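Local coordinates for protein dual specificity phosphatase 28 (Homo sapiens, PDB 5Y15) that dephosphorylates a synthetic aryl phosphate in vitro as an atypical dual-specificity phosphatase, yet has almost no detectable activity toward phosphotyrosine and none toward phosphoserine, at residues A[46-52]-A[119-125]. The protein carries 2 engineered substitutions. Sequence-based numbering, arbitrary orientation.
Sequences SLFLGSA and ACLVYSK. Engineered in segment 119-125: Ser124 (natural residue Cys).
With chi1 at -57°, Phe48 swings its ring back beside its own backbone N, and this placement carries CE1 to 4.0 Å from Ala119 CB; both this methyl and Cys120 O meet the ring at its edge, in plane. Leu121 has CG anti to the backbone N (chi1 157°), which brings CD1 to 3.8 Å from Phe48 O and 4.0 Å from Gly50 N, alongside the partner backbone where Gly50 has no side chain. On the other face of the sheet, Leu47 CD1 and Val122 CG2 meet at 4.2 Å, the two side chains crossing at an oblique angle, covered by Met110 of helix 100-115. Backbone bonds passing alternately between the two strands, among them Phe48 N to Cys120 O (2.9 Å) and Val122 N to Phe48 O (2.8 Å), with 24° between the strand directions, establish a parallel pair within the central mixed sheet of the phosphatase domain. Segment 119-125 runs into the phosphate-binding P-loop of the family, where the engineered Ser124 replaces the cysteine inferred to form the phosphocysteine intermediate, its OG hydrogen-bonded to Ser131 OG and close to a bound phosphate ion. Further along, Ser124 N donates to Gly50 O at 3.2 Å and Ala52 N to Lys125 O at 2.7 Å.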
loop_
_atom_site.group_PDB
_atom_site.type_symbol
_atom_site.label_atom_id
_atom_site.label_comp_id
_atom_site.label_asym_id
_atom_site.label_seq_id
_atom_site.Cartn_x
_atom_site.Cartn_y
_atom_site.Cartn_z
ATOM N N SER A 46 -11.627 -10.428 7.585
ATOM C CA SER A 46 -10.667 -10.077 6.549
ATOM C C SER A 46 -9.470 -9.269 7.076
ATOM O O SER A 46 -8.720 -8.693 6.288
ATOM C CB SER A 46 -11.370 -9.332 5.410
ATOM O OG SER A 46 -12.079 -10.248 4.586
ATOM N N LEU A 47 -9.236 -9.282 8.386
ATOM C CA LEU A 47 -8.216 -8.461 9.028
ATOM C C LEU A 47 -7.450 -9.274 10.065
ATOM O O LEU A 47 -8.036 -9.697 11.067
ATOM C CB LEU A 47 -8.872 -7.254 9.701
ATOM C CG LEU A 47 -7.931 -6.407 10.541
ATOM C CD1 LEU A 47 -6.985 -5.626 9.597
ATOM C CD2 LEU A 47 -8.730 -5.497 11.490
ATOM N N PHE A 48 -6.143 -9.470 9.846
ATOM C CA PHE A 48 -5.270 -10.190 10.771
ATOM C C PHE A 48 -4.096 -9.324 11.213
ATOM O O PHE A 48 -3.548 -8.552 10.427
ATOM C CB PHE A 48 -4.691 -11.455 10.146
ATOM C CG PHE A 48 -5.722 -12.407 9.653
ATOM C CD1 PHE A 48 -6.294 -12.239 8.399
ATOM C CD2 PHE A 48 -6.142 -13.465 10.449
ATOM C CE1 PHE A 48 -7.247 -13.121 7.933
ATOM C CE2 PHE A 48 -7.103 -14.357 9.990
ATOM C CZ PHE A 48 -7.656 -14.184 8.729
ATOM N N LEU A 49 -3.680 -9.520 12.460
ATOM C CA LEU A 49 -2.551 -8.848 13.068
ATOM C C LEU A 49 -1.463 -9.889 13.322
ATOM O O LEU A 49 -1.763 -11.052 13.604
ATOM C CB LEU A 49 -2.968 -8.181 14.385
ATOM C CG LEU A 49 -1.938 -7.370 15.170
ATOM C CD1 LEU A 49 -2.654 -6.375 16.007
ATOM C CD2 LEU A 49 -1.022 -8.222 16.049
ATOM N N GLY A 50 -0.194 -9.486 13.209
ATOM C CA GLY A 50 0.868 -10.457 13.415
ATOM C C GLY A 50 2.186 -9.866 13.872
ATOM O O GLY A 50 2.439 -8.664 13.765
ATOM N N SER A 51 3.046 -10.747 14.361
ATOM C CA SER A 51 4.384 -10.357 14.786
ATOM C C SER A 51 5.357 -10.732 13.688
ATOM O O SER A 51 4.953 -11.166 12.608
ATOM C CB SER A 51 4.797 -11.051 16.083
ATOM O OG SER A 51 4.751 -12.454 15.902
ATOM N N ALA A 52 6.656 -10.536 13.966
ATOM C CA ALA A 52 7.725 -10.862 13.028
ATOM C C ALA A 52 7.477 -12.217 12.386
ATOM O O ALA A 52 7.772 -12.420 11.204
ATOM C CB ALA A 52 9.108 -10.843 13.708
ATOM N N ALA A 119 -7.937 -10.463 2.129
ATOM C CA ALA A 119 -7.748 -10.153 3.533
ATOM C C ALA A 119 -6.413 -9.452 3.702
ATOM O O ALA A 119 -5.516 -9.583 2.876
ATOM C CB ALA A 119 -7.782 -11.424 4.389
ATOM N N CYS A 120 -6.271 -8.727 4.797
ATOM C CA CYS A 120 -5.040 -8.010 5.066
ATOM C C CYS A 120 -4.373 -8.620 6.274
ATOM O O CYS A 120 -5.036 -9.029 7.230
ATOM C CB CYS A 120 -5.257 -6.527 5.372
ATOM S SG CYS A 120 -6.140 -5.608 4.130
ATOM N N LEU A 121 -3.046 -8.626 6.231
ATOM C CA LEU A 121 -2.233 -8.946 7.386
ATOM C C LEU A 121 -1.479 -7.670 7.717
ATOM O O LEU A 121 -0.786 -7.120 6.858
ATOM C CB LEU A 121 -1.265 -10.098 7.089
ATOM C CG LEU A 121 -0.068 -10.083 8.024
ATOM C CD1 LEU A 121 -0.510 -10.534 9.413
ATOM C CD2 LEU A 121 1.136 -10.892 7.491
ATOM N N VAL A 122 -1.667 -7.166 8.927
ATOM C CA VAL A 122 -0.931 -6.021 9.447
ATOM C C VAL A 122 0.057 -6.590 10.446
ATOM O O VAL A 122 -0.348 -7.292 11.380
ATOM C CB VAL A 122 -1.855 -5.005 10.137
ATOM C CG1 VAL A 122 -1.074 -3.834 10.665
ATOM C CG2 VAL A 122 -2.958 -4.512 9.193
ATOM N N TYR A 123 1.347 -6.307 10.269
ATOM C CA TYR A 123 2.304 -6.874 11.203
ATOM C C TYR A 123 3.422 -5.901 11.529
ATOM O O TYR A 123 3.777 -5.026 10.737
ATOM C CB TYR A 123 2.875 -8.186 10.685
ATOM C CG TYR A 123 3.859 -8.082 9.549
ATOM C CD1 TYR A 123 3.420 -8.024 8.237
ATOM C CD2 TYR A 123 5.230 -8.101 9.789
ATOM C CE1 TYR A 123 4.317 -7.943 7.190
ATOM C CE2 TYR A 123 6.136 -8.032 8.754
ATOM C CZ TYR A 123 5.673 -7.955 7.450
ATOM O OH TYR A 123 6.570 -7.888 6.399
ATOM N N SER A 124 3.966 -6.075 12.723
ATOM C CA SER A 124 5.118 -5.329 13.188
ATOM C C SER A 124 6.019 -6.344 13.866
ATOM O O SER A 124 5.703 -7.538 13.914
ATOM C CB SER A 124 4.721 -4.175 14.120
ATOM O OG SER A 124 4.070 -4.660 15.285
ATOM N N LYS A 125 7.185 -5.901 14.322
ATOM C CA LYS A 125 8.127 -6.852 14.906
ATOM C C LYS A 125 7.483 -7.635 16.046
ATOM O O LYS A 125 7.319 -8.859 15.969
ATOM C CB LYS A 125 9.381 -6.128 15.379
ATOM C CG LYS A 125 10.499 -7.054 15.850
ATOM C CD LYS A 125 11.594 -6.197 16.463
ATOM C CE LYS A 125 12.383 -6.958 17.499
ATOM N NZ LYS A 125 13.347 -6.025 18.117
#